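Local coordinates for protein lysozyme (Penaeus vannamei, PDB 6UKC) that probably hydrolyses the beta-1,4 linkages between N-acetylmuramic acid and N-acetylglucosamine in bacterial peptidoglycan, and those between N-acetylglucosamine units in chitodextrins, at residues Glu14-Asp19 against Asp25-Trp30; Ile33-Ser38 against Asp127-Glu132; Thr53-Gly56 against Asn61-Tyr64; Lys109-Ser112 against Ala116-Ser119. All blocks are in the same frame, centred on the assembly; numbering follows the deposited sequence.

Contact 1 of 4, residues Glu14-Asp19 against Asp25-Trp30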
loop_
_atom_site.group_PDB
_atom_site.type_symbol
_atom_site.label_atom_id
_atom_site.label_comp_id
_atom_site.label_asym_id
_atom_site.label_seq_id
_atom_site.Cartn_x
_atom_site.Cartn_y
_atom_site.Cartn_z
ATOM N N GLU A 14 3.600 8.418 -11.352
ATOM C CA GLU A 14 4.874 8.716 -12.064
ATOM C C GLU A 14 6.053 8.243 -11.193
ATOM O O GLU A 14 7.029 7.753 -11.734
ATOM C CB GLU A 14 4.956 10.193 -12.467
ATOM C CG GLU A 14 3.988 10.587 -13.585
ATOM C CD GLU A 14 4.129 12.013 -14.124
ATOM O OE1 GLU A 14 3.102 12.698 -14.265
ATOM O OE2 GLU A 14 5.258 12.443 -14.416
ATOM N N LEU A 15 5.963 8.355 -9.872
ATOM C CA LEU A 15 7.067 7.937 -8.969
ATOM C C LEU A 15 7.275 6.423 -9.068
ATOM O O LEU A 15 8.451 5.974 -9.150
ATOM C CB LEU A 15 6.731 8.309 -7.528
ATOM C CG LEU A 15 7.732 7.773 -6.512
ATOM C CD1 LEU A 15 9.064 8.499 -6.662
ATOM C CD2 LEU A 15 7.189 7.876 -5.102
ATOM N N LEU A 16 6.185 5.655 -8.968
ATOM C CA LEU A 16 6.265 4.168 -9.047
ATOM C C LEU A 16 6.863 3.762 -10.412
ATOM O O LEU A 16 7.657 2.788 -10.458
ATOM C CB LEU A 16 4.880 3.568 -8.811
ATOM C CG LEU A 16 4.280 3.789 -7.420
ATOM C CD1 LEU A 16 2.852 3.274 -7.379
ATOM C CD2 LEU A 16 5.096 3.099 -6.335
ATOM N N LYS A 17 6.576 4.513 -11.481
ATOM C CA LYS A 17 7.115 4.198 -12.826
ATOM C C LYS A 17 8.587 4.622 -12.927
ATOM O O LYS A 17 9.413 3.808 -13.354
ATOM C CB LYS A 17 6.309 4.888 -13.924
ATOM C CG LYS A 17 6.827 4.619 -15.338
ATOM C CD LYS A 17 6.717 3.163 -15.776
ATOM C CE LYS A 17 5.275 2.695 -15.904
ATOM N NZ LYS A 17 5.185 1.357 -16.516
ATOM N N ARG A 18 8.904 5.868 -12.598
ATOM C CA ARG A 18 10.260 6.462 -12.789
ATOM C C ARG A 18 11.290 5.750 -11.892
ATOM O O ARG A 18 12.341 5.310 -12.419
ATOM C CB ARG A 18 10.201 7.969 -12.507
ATOM C CG ARG A 18 11.470 8.724 -12.879
ATOM C CD ARG A 18 11.472 10.164 -12.417
ATOM N NE ARG A 18 10.864 10.272 -11.088
ATOM C CZ ARG A 18 9.640 10.771 -10.828
ATOM N NH1 ARG A 18 8.873 11.249 -11.795
ATOM N NH2 ARG A 18 9.187 10.800 -9.587
ATOM N N ASP A 19 10.999 5.600 -10.597
ATOM C CA ASP A 19 12.030 5.239 -9.591
ATOM C C ASP A 19 12.043 3.734 -9.324
ATOM O O ASP A 19 13.132 3.227 -8.948
ATOM C CB ASP A 19 11.826 5.983 -8.282
ATOM C CG ASP A 19 12.129 7.461 -8.383
ATOM O OD1 ASP A 19 12.300 7.966 -9.510
ATOM O OD2 ASP A 19 12.189 8.090 -7.323
ATOM N N ASP A 25 0.139 -2.661 -14.456
ATOM C CA ASP A 25 -0.752 -3.479 -13.603
ATOM C C ASP A 25 -0.442 -3.180 -12.133
ATOM O O ASP A 25 -1.375 -2.957 -11.345
ATOM C CB ASP A 25 -0.601 -4.988 -13.829
ATOM C CG ASP A 25 -1.725 -5.733 -13.122
ATOM O OD1 ASP A 25 -2.879 -5.602 -13.596
ATOM O OD2 ASP A 25 -1.476 -6.336 -12.041
ATOM N N ASP A 26 0.831 -3.232 -11.763
ATOM C CA ASP A 26 1.236 -2.943 -10.373
ATOM C C ASP A 26 0.780 -1.530 -10.068
ATOM O O ASP A 26 0.076 -1.348 -9.014
ATOM C CB ASP A 26 2.741 -3.110 -10.151
ATOM C CG ASP A 26 3.218 -4.556 -10.086
ATOM O OD1 ASP A 26 2.417 -5.470 -10.446
ATOM O OD2 ASP A 26 4.380 -4.747 -9.689
ATOM N N ILE A 27 1.118 -0.580 -10.954
ATOM C CA ILE A 27 0.918 0.871 -10.651
ATOM C C ILE A 27 -0.584 1.135 -10.444
ATOM O O ILE A 27 -0.963 1.645 -9.346
ATOM C CB ILE A 27 1.539 1.794 -11.712
ATOM C CG1 ILE A 27 3.072 1.806 -11.616
ATOM C CG2 ILE A 27 0.972 3.207 -11.609
ATOM C CD1 ILE A 27 3.758 2.388 -12.828
ATOM N N LYS A 28 -1.436 0.749 -11.405
ATOM C CA LYS A 28 -2.886 1.097 -11.301
ATOM C C LYS A 28 -3.436 0.545 -9.979
ATOM O O LYS A 28 -4.269 1.235 -9.335
ATOM C CB LYS A 28 -3.674 0.603 -12.518
ATOM C CG LYS A 28 -3.785 -0.905 -12.678
ATOM C CD LYS A 28 -4.261 -1.276 -14.058
ATOM C CE LYS A 28 -4.772 -2.695 -14.168
ATOM N NZ LYS A 28 -5.143 -2.981 -15.582
ATOM N N ASN A 29 -2.959 -0.633 -9.565
ATOM C CA ASN A 29 -3.416 -1.279 -8.311
ATOM C C ASN A 29 -2.857 -0.501 -7.110
ATOM O O ASN A 29 -3.627 -0.289 -6.152
ATOM C CB ASN A 29 -3.098 -2.774 -8.295
ATOM C CG ASN A 29 -4.115 -3.583 -9.076
ATOM O OD1 ASN A 29 -5.286 -3.570 -8.739
ATOM N ND2 ASN A 29 -3.698 -4.234 -10.154
ATOM N N TRP A 30 -1.575 -0.111 -7.107
ATOM C CA TRP A 30 -1.018 0.543 -5.890
ATOM C C TRP A 30 -1.628 1.949 -5.762
ATOM O O TRP A 30 -2.002 2.348 -4.624
ATOM C CB TRP A 30 0.526 0.541 -5.864
ATOM C CG TRP A 30 1.158 -0.801 -5.639
ATOM C CD1 TRP A 30 2.158 -1.352 -6.393
ATOM C CD2 TRP A 30 0.897 -1.746 -4.573
ATOM N NE1 TRP A 30 2.516 -2.581 -5.897
ATOM C CE2 TRP A 30 1.760 -2.854 -4.782
ATOM C CE3 TRP A 30 0.022 -1.783 -3.477
ATOM C CZ2 TRP A 30 1.768 -3.968 -3.946
ATOM C CZ3 TRP A 30 0.014 -2.894 -2.660
ATOM C CH2 TRP A 30 0.887 -3.964 -2.883
#
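Leu16 and Ile27 meet where two successive helices of the lysozyme fold, 9-20 and 24-38, turn back on each other as a helical hairpin. Their local axes come within 9.8 Å and run roughly antiparallel, at 149°, so a single layer of side chains fills the gap. Both CA-CB bonds point across it, and the methylene Leu16 CB rests on Ile27 CG1 at 3.8 Å. Farther out, the branch Leu16 CD1 touches Trp30 CB at 3.9 Å, the stem from which the indole springs; the two side chains cross at about a right angle. Lys17 closes the rim. Its CG lies anti to the backbone N (chi1 179°), and the chain then bends at both chi2 and chi3, folding the methylenes across the end of Ile27. The result is a two-point grip on one methyl: Ile27 CD1 sits 3.7 Å from Lys17 CB and 3.4 Å from Lys17 CE, the latter tighter than ordinary carbon packing. The same fold of the chain brings Lys17 NZ to Leu22 O in the connection and to Asn24 OD1 at the start of helix 24-38, and it bonds to both. Leu91 of helix 88-105 touches both Leu16 and Trp30 and joins the hairpin to that helix. With carbon alone meeting carbon between the segments, the pairing rests on shape and exclusion of water, while the lysine divides its labour: aliphatic shaft over the isoleucine, ammonium group at the junction of the helices.

Contact 2 of 4, residues Ile33-Ser38 against Asp127-Glu132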
loop_
_atom_site.group_PDB
_atom_site.type_symbol
_atom_site.label_atom_id
_atom_site.label_comp_id
_atom_site.label_asym_id
_atom_site.label_seq_id
_atom_site.Cartn_x
_atom_site.Cartn_y
_atom_site.Cartn_z
ATOM N N ILE A 33 -5.192 1.611 -4.325
ATOM C CA ILE A 33 -5.113 1.173 -2.902
ATOM C C ILE A 33 -4.684 2.368 -2.052
ATOM O O ILE A 33 -5.395 2.618 -1.046
ATOM C CB ILE A 33 -4.217 -0.059 -2.710
ATOM C CG1 ILE A 33 -4.881 -1.286 -3.338
ATOM C CG2 ILE A 33 -3.906 -0.285 -1.232
ATOM C CD1 ILE A 33 -3.929 -2.435 -3.563
ATOM N N ALA A 34 -3.625 3.097 -2.458
ATOM C CA ALA A 34 -3.127 4.283 -1.715
ATOM C C ALA A 34 -4.216 5.355 -1.613
ATOM O O ALA A 34 -4.336 5.988 -0.531
ATOM C CB ALA A 34 -1.898 4.868 -2.367
ATOM N N GLU A 35 -4.910 5.647 -2.721
ATOM C CA GLU A 35 -5.955 6.697 -2.685
ATOM C C GLU A 35 -6.890 6.379 -1.512
ATOM O O GLU A 35 -7.062 7.242 -0.617
ATOM C CB GLU A 35 -6.752 6.810 -3.984
ATOM C CG GLU A 35 -7.567 8.091 -4.006
ATOM C CD GLU A 35 -8.510 8.307 -5.167
ATOM O OE1 GLU A 35 -9.562 8.852 -4.902
ATOM O OE2 GLU A 35 -8.180 7.960 -6.326
ATOM N N PHE A 36 -7.439 5.163 -1.486
ATOM C CA PHE A 36 -8.605 4.834 -0.621
ATOM C C PHE A 36 -8.137 4.347 0.744
ATOM O O PHE A 36 -8.973 4.398 1.638
ATOM C CB PHE A 36 -9.564 3.890 -1.339
ATOM C CG PHE A 36 -10.149 4.550 -2.560
ATOM C CD1 PHE A 36 -11.068 5.578 -2.428
ATOM C CD2 PHE A 36 -9.740 4.185 -3.836
ATOM C CE1 PHE A 36 -11.607 6.201 -3.547
ATOM C CE2 PHE A 36 -10.262 4.822 -4.958
ATOM C CZ PHE A 36 -11.191 5.834 -4.813
ATOM N N GLU A 37 -6.859 3.980 0.920
ATOM C CA GLU A 37 -6.363 3.624 2.271
ATOM C C GLU A 37 -5.945 4.902 2.995
ATOM O O GLU A 37 -6.207 4.957 4.195
ATOM C CB GLU A 37 -5.246 2.582 2.230
ATOM C CG GLU A 37 -5.712 1.220 1.790
ATOM C CD GLU A 37 -6.444 0.422 2.846
ATOM O OE1 GLU A 37 -6.920 -0.683 2.534
ATOM O OE2 GLU A 37 -6.495 0.904 3.975
ATOM N N SER A 38 -5.374 5.905 2.323
ATOM C CA SER A 38 -4.640 6.985 3.037
ATOM C C SER A 38 -4.709 8.359 2.370
ATOM O O SER A 38 -4.084 9.271 2.929
ATOM C CB SER A 38 -3.203 6.596 3.171
ATOM O OG SER A 38 -2.570 6.609 1.892
ATOM N N ASP A 127 -7.652 1.063 -15.696
ATOM C CA ASP A 127 -7.104 1.806 -16.861
ATOM C C ASP A 127 -7.911 3.094 -17.043
ATOM O O ASP A 127 -7.283 4.170 -17.121
ATOM C CB ASP A 127 -6.978 0.887 -18.068
ATOM C CG ASP A 127 -5.811 -0.070 -17.883
ATOM O OD1 ASP A 127 -4.688 0.409 -17.584
ATOM O OD2 ASP A 127 -6.044 -1.277 -17.964
ATOM N N GLN A 128 -9.241 3.019 -16.997
ATOM C CA GLN A 128 -10.092 4.240 -16.913
ATOM C C GLN A 128 -9.667 5.097 -15.704
ATOM O O GLN A 128 -9.394 6.306 -15.887
ATOM C CB GLN A 128 -11.574 3.879 -16.832
ATOM C CG GLN A 128 -12.449 5.125 -16.825
ATOM C CD GLN A 128 -12.359 5.971 -18.081
ATOM O OE1 GLN A 128 -12.166 5.501 -19.194
ATOM N NE2 GLN A 128 -12.592 7.253 -17.921
ATOM N N TYR A 129 -9.592 4.498 -14.517
ATOM C CA TYR A 129 -9.229 5.184 -13.248
ATOM C C TYR A 129 -7.906 5.955 -13.423
ATOM O O TYR A 129 -7.813 7.126 -12.945
ATOM C CB TYR A 129 -9.221 4.161 -12.101
ATOM C CG TYR A 129 -8.573 4.631 -10.833
ATOM C CD1 TYR A 129 -9.280 5.392 -9.913
ATOM C CD2 TYR A 129 -7.253 4.311 -10.544
ATOM C CE1 TYR A 129 -8.692 5.839 -8.737
ATOM C CE2 TYR A 129 -6.646 4.767 -9.377
ATOM C CZ TYR A 129 -7.366 5.538 -8.479
ATOM O OH TYR A 129 -6.798 5.996 -7.332
ATOM N N MET A 130 -6.928 5.357 -14.121
ATOM C CA MET A 130 -5.588 5.956 -14.355
ATOM C C MET A 130 -5.592 6.904 -15.569
ATOM O O MET A 130 -4.525 7.569 -15.818
ATOM C CB MET A 130 -4.543 4.857 -14.573
ATOM C CG MET A 130 -4.226 4.052 -13.327
ATOM S SD MET A 130 -3.700 5.090 -11.935
ATOM C CE MET A 130 -2.348 5.975 -12.703
ATOM N N ALA A 131 -6.713 7.012 -16.300
ATOM C CA ALA A 131 -6.756 7.754 -17.581
ATOM C C ALA A 131 -6.315 9.212 -17.363
ATOM O O ALA A 131 -5.585 9.745 -18.218
ATOM C CB ALA A 131 -8.118 7.654 -18.224
ATOM N N GLU A 132 -6.701 9.845 -16.258
ATOM C CA GLU A 132 -6.342 11.268 -16.025
ATOM C C GLU A 132 -4.825 11.397 -15.863
ATOM O O GLU A 132 -4.351 12.513 -16.077
ATOM C CB GLU A 132 -7.024 11.841 -14.790
ATOM C CG GLU A 132 -6.415 11.321 -13.508
ATOM C CD GLU A 132 -6.912 12.068 -12.294
ATOM O OE1 GLU A 132 -7.611 11.434 -11.472
ATOM O OE2 GLU A 132 -6.627 13.284 -12.198
#
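The C-terminal helix 126-134 of the alpha-helical lobe lies alongside helix 24-38, and a tyrosine-carboxylate bridge from Tyr129 to Glu35 spans the two at the protein surface. The helices are well separated here, the nearest CA atoms, those of Glu35 and Tyr129, being 11.2 Å apart, so long side chains must cover the distance. Each does so with CG anti to its own backbone N, and Glu35 continues extended beyond CG. The phenol donates its proton: Tyr129 OH lies 2.6 Å from Glu35 OE2, a short bond. It reaches the oxygen on the anti side, 23° out of the carboxylate plane, and that plane is turned by only 20° from the ring. Seen from the tyrosine, OE2 sits at the ring edge, 3.3 Å from Tyr129 CE1. The hydroxyl also rests against the stem of the glutamate, with Glu35 CB 3.4 Å from Tyr129 OH. A looser apolar touch, Phe36 CE2 to Tyr129 CE1 at 4.2 Å, adds a second support, and Glu35 CB itself lies over the rim of one face of the Phe36 ring. Lys9, the first residue of helix 9-20, makes a cation-pi contact with Tyr129 and a salt bridge with Glu132. Such a neighbouring cation would be expected to draw electron density from the phenol and strengthen its donation, and it may also offset the negative charge of Glu35 OE2 and Glu132 OE1, 6.2 Å apart. This bridge thus depends on one short polar bond and little buried carbon.

Contact 3 of 4, residues Thr53-Gly56 against Asn61-Tyr64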
loop_
_atom_site.group_PDB
_atom_site.type_symbol
_atom_site.label_atom_id
_atom_site.label_comp_id
_atom_site.label_asym_id
_atom_site.label_seq_id
_atom_site.Cartn_x
_atom_site.Cartn_y
_atom_site.Cartn_z
ATOM N N THR A 53 -2.184 -0.954 15.033
ATOM C CA THR A 53 -2.053 0.358 14.359
ATOM C C THR A 53 -1.815 0.089 12.877
ATOM O O THR A 53 -1.060 -0.867 12.558
ATOM C CB THR A 53 -0.944 1.211 14.994
ATOM O OG1 THR A 53 -1.358 1.444 16.344
ATOM C CG2 THR A 53 -0.704 2.526 14.285
ATOM N N ASP A 54 -2.450 0.897 12.026
ATOM C CA ASP A 54 -2.205 0.892 10.558
ATOM C C ASP A 54 -1.257 2.060 10.246
ATOM O O ASP A 54 -1.504 3.177 10.783
ATOM C CB ASP A 54 -3.559 0.924 9.849
ATOM C CG ASP A 54 -4.422 -0.287 10.157
ATOM O OD1 ASP A 54 -3.854 -1.403 10.194
ATOM O OD2 ASP A 54 -5.644 -0.115 10.376
ATOM N N TYR A 55 -0.217 1.827 9.433
ATOM C CA TYR A 55 0.873 2.807 9.195
ATOM C C TYR A 55 1.051 3.156 7.708
ATOM O O TYR A 55 1.151 2.266 6.835
ATOM C CB TYR A 55 2.203 2.261 9.727
ATOM C CG TYR A 55 2.314 2.132 11.227
ATOM C CD1 TYR A 55 1.888 0.982 11.888
ATOM C CD2 TYR A 55 2.859 3.160 11.986
ATOM C CE1 TYR A 55 2.025 0.853 13.263
ATOM C CE2 TYR A 55 2.992 3.052 13.363
ATOM C CZ TYR A 55 2.602 1.882 13.997
ATOM O OH TYR A 55 2.719 1.786 15.351
ATOM N N GLY A 56 1.175 4.456 7.442
ATOM C CA GLY A 56 1.649 5.009 6.161
ATOM C C GLY A 56 0.606 4.973 5.055
ATOM O O GLY A 56 -0.563 4.706 5.325
ATOM N N ASN A 61 -0.516 -2.977 8.927
ATOM C CA ASN A 61 -0.966 -3.260 10.316
ATOM C C ASN A 61 0.196 -3.875 11.102
ATOM O O ASN A 61 0.780 -4.858 10.578
ATOM C CB ASN A 61 -2.188 -4.188 10.322
ATOM C CG ASN A 61 -2.809 -4.307 11.701
ATOM O OD1 ASN A 61 -2.553 -5.279 12.413
ATOM N ND2 ASN A 61 -3.575 -3.303 12.107
ATOM N N ASN A 62 0.496 -3.362 12.309
ATOM C CA ASN A 62 1.632 -3.841 13.166
ATOM C C ASN A 62 1.362 -5.226 13.800
ATOM O O ASN A 62 2.315 -5.801 14.393
ATOM C CB ASN A 62 2.027 -2.831 14.253
ATOM C CG ASN A 62 0.900 -2.455 15.191
ATOM O OD1 ASN A 62 -0.255 -2.788 14.940
ATOM N ND2 ASN A 62 1.232 -1.784 16.285
ATOM N N LYS A 63 0.151 -5.788 13.683
ATOM C CA LYS A 63 -0.148 -7.133 14.251
ATOM C C LYS A 63 0.668 -8.210 13.519
ATOM O O LYS A 63 1.025 -9.185 14.212
ATOM C CB LYS A 63 -1.639 -7.497 14.243
ATOM C CG LYS A 63 -1.929 -8.901 14.776
ATOM C CD LYS A 63 -3.247 -9.098 15.519
ATOM C CE LYS A 63 -3.170 -8.613 16.954
ATOM N NZ LYS A 63 -4.016 -9.406 17.888
ATOM N N TYR A 64 0.942 -8.067 12.203
ATOM C CA TYR A 64 1.585 -9.122 11.356
ATOM C C TYR A 64 2.872 -8.639 10.665
ATOM O O TYR A 64 3.806 -9.432 10.492
ATOM C CB TYR A 64 0.594 -9.617 10.291
ATOM C CG TYR A 64 -0.781 -9.924 10.833
ATOM C CD1 TYR A 64 -1.008 -11.054 11.615
ATOM C CD2 TYR A 64 -1.844 -9.056 10.612
ATOM C CE1 TYR A 64 -2.262 -11.328 12.140
ATOM C CE2 TYR A 64 -3.107 -9.318 11.131
ATOM C CZ TYR A 64 -3.313 -10.456 11.895
ATOM O OH TYR A 64 -4.547 -10.721 12.396
HETATM O O HOH W 1 -1.051 -0.507 18.036
#
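Asp54 and Asn61 form an antiparallel, non-hydrogen-bonded pair, with CA atoms 4.3 Å apart, and the backbone bond Asn62 N to Thr53 O, 3.0 Å long, follows on the side away from the turn. Thr53 O also receives a CA-H contact from Asn61 CA. The return bond is not made by backbone at all: Asn62 OD1 accepts a hydrogen bond from Thr53 N, 2.7 Å away, the donor standing above the amide's carbonyl plane. To stand there Asn62 holds CG between its backbone N and carbonyl carbon (chi1 58°), which folds the amide back beside its own chain. Strands 53-55 and 60-61 are the second and third of the three-stranded antiparallel sheet in the beta lobe of this lysozyme fold, and the amide prolongs their pairing just as strand 60-61 gives out. Asn61 marks that exit with an Asx turn, its OD1 accepting from Lys63 N. Its other amide end gives a nearly straight bond, Asn61 ND2 to Asp54 OD1, 2.7 Å and 167°; the acceptor lies in the amide plane, whereas the donor stands above the carboxylate plane. Asp54 OD2 is held by Asn48 ND2. Across the hairpin, Asn62 CB meets the edge of the Tyr55 ring at CE1, 3.8 Å away, while a water joins Asn62 ND2 to Thr53 OG1.

Contact 4 of 4, residues Lys109-Ser112 against Ala116-Ser119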
loop_
_atom_site.group_PDB
_atom_site.type_symbol
_atom_site.label_atom_id
_atom_site.label_comp_id
_atom_site.label_asym_id
_atom_site.label_seq_id
_atom_site.Cartn_x
_atom_site.Cartn_y
_atom_site.Cartn_z
ATOM N N LYS A 109 -4.910 -13.043 -6.149
ATOM C CA LYS A 109 -5.710 -12.575 -4.978
ATOM C C LYS A 109 -4.830 -11.779 -3.994
ATOM O O LYS A 109 -5.309 -11.465 -2.900
ATOM C CB LYS A 109 -6.415 -13.777 -4.346
ATOM C CG LYS A 109 -7.231 -14.612 -5.334
ATOM C CD LYS A 109 -8.678 -14.849 -4.927
ATOM C CE LYS A 109 -8.857 -14.945 -3.424
ATOM N NZ LYS A 109 -10.215 -15.409 -3.067
ATOM N N GLY A 110 -3.614 -11.388 -4.397
ATOM C CA GLY A 110 -2.608 -10.750 -3.523
ATOM C C GLY A 110 -3.129 -9.471 -2.882
ATOM O O GLY A 110 -2.850 -9.225 -1.683
ATOM N N TYR A 111 -3.876 -8.659 -3.623
ATOM C CA TYR A 111 -4.284 -7.320 -3.121
ATOM C C TYR A 111 -5.489 -7.417 -2.180
ATOM O O TYR A 111 -5.812 -6.389 -1.568
ATOM C CB TYR A 111 -4.569 -6.373 -4.278
ATOM C CG TYR A 111 -3.388 -6.096 -5.166
ATOM C CD1 TYR A 111 -2.352 -5.274 -4.753
ATOM C CD2 TYR A 111 -3.342 -6.585 -6.459
ATOM C CE1 TYR A 111 -1.278 -4.980 -5.580
ATOM C CE2 TYR A 111 -2.273 -6.302 -7.296
ATOM C CZ TYR A 111 -1.237 -5.493 -6.860
ATOM O OH TYR A 111 -0.198 -5.197 -7.710
ATOM N N SER A 112 -6.110 -8.593 -2.049
ATOM C CA SER A 112 -7.330 -8.802 -1.227
ATOM C C SER A 112 -7.012 -8.641 0.268
ATOM O O SER A 112 -7.962 -8.592 1.050
ATOM C CB SER A 112 -8.008 -10.111 -1.543
ATOM O OG SER A 112 -7.278 -11.218 -1.048
ATOM N N ALA A 116 -9.533 -1.449 1.296
ATOM C CA ALA A 116 -9.799 -0.484 0.197
ATOM C C ALA A 116 -9.814 -1.213 -1.151
ATOM O O ALA A 116 -10.604 -0.810 -2.043
ATOM C CB ALA A 116 -8.793 0.649 0.189
ATOM N N TYR A 117 -8.966 -2.234 -1.315
ATOM C CA TYR A 117 -8.866 -2.983 -2.594
ATOM C C TYR A 117 -10.194 -3.709 -2.828
ATOM O O TYR A 117 -10.735 -3.618 -3.934
ATOM C CB TYR A 117 -7.673 -3.945 -2.651
ATOM C CG TYR A 117 -7.697 -4.794 -3.899
ATOM C CD1 TYR A 117 -7.266 -4.293 -5.117
ATOM C CD2 TYR A 117 -8.240 -6.070 -3.880
ATOM C CE1 TYR A 117 -7.334 -5.048 -6.275
ATOM C CE2 TYR A 117 -8.309 -6.844 -5.024
ATOM C CZ TYR A 117 -7.856 -6.329 -6.228
ATOM O OH TYR A 117 -7.917 -7.093 -7.350
ATOM N N ASN A 118 -10.710 -4.357 -1.785
ATOM C CA ASN A 118 -11.909 -5.225 -1.846
ATOM C C ASN A 118 -13.135 -4.350 -2.149
ATOM O O ASN A 118 -14.004 -4.814 -2.900
ATOM C CB ASN A 118 -12.029 -6.073 -0.575
ATOM C CG ASN A 118 -10.916 -7.093 -0.448
ATOM O OD1 ASN A 118 -10.390 -7.574 -1.453
ATOM N ND2 ASN A 118 -10.545 -7.430 0.775
ATOM N N SER A 119 -13.188 -3.107 -1.649
ATOM C CA SER A 119 -14.390 -2.245 -1.784
ATOM C C SER A 119 -14.270 -1.317 -2.999
ATOM O O SER A 119 -15.303 -1.015 -3.591
ATOM C CB SER A 119 -14.631 -1.469 -0.531
ATOM O OG SER A 119 -13.421 -0.878 -0.119
#
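One face of the Tyr117 ring is occupied by Tyr111 CB, which stands 3.4 Å from the ring centroid and only 8° off the normal, a well-centred CH-pi contact. The two rings themselves are inclined by 37° with centroids 5.6 Å apart, neither stacked nor edge-to-face. The Tyr111 ring instead meets Trp30 of helix 24-38 edge-to-face, within the alpha-helical lobe of the lysozyme fold. What brings these groups together is a type I beta turn, 109-112, set against the start of the short helix 115-121. Tyr117 swings CG anti to its backbone N (chi1 174°), which lays the ring flat against the turn. The turn's backbone approaches as well: Tyr111 O is 3.3 Å from Tyr117 CB, and Ser112 N comes obliquely to the ring near CD2. Both tyrosines touch Asn29, so the turn and the short helix are packed on the same part of helix 24-38. A polar clasp lies beside the aromatic one. Asn118 places its amide along Ser112, giving a hydrogen bond from ND2 to Ser112 O of 2.8 Å, while Asn118 OD1 rests 3.5 Å from Ser112 CB. The donor is modestly tilted from the carbonyl plane. The amide's two ends thus serve two purposes, ND2 binding the peptide and OD1 packing on the serine. Inside the turn Ser112 grips one oxygen twice: its backbone N bonds to Lys109 O at 3.1 Å, and its OG, approaching in the carbonyl plane, gives that same Lys109 O a shorter bond of 2.7 Å.

Helix 24-38 is the common element of the helical lobe: contact 1 uses its first half and contact 2 its second, and the pair are tied directly by the salt bridge of Lys28 with Asp127. Contact 4 packs against the same helix, Tyr111 touching Asn29, Trp30 and Ile33, while Glu37 bonds to the backbone of Ala116. Contact 3 stands apart in the beta lobe, brushing contact 2 merely through Ser38 and Gly56. Chemistry follows place. The buried contact 1 is wholly apolar between its segments, the surface contact 2 hangs on a tyrosine-carboxylate bond, and the partly buried contacts 3 and 4 combine packing with asparagine amides that bind backbone atoms.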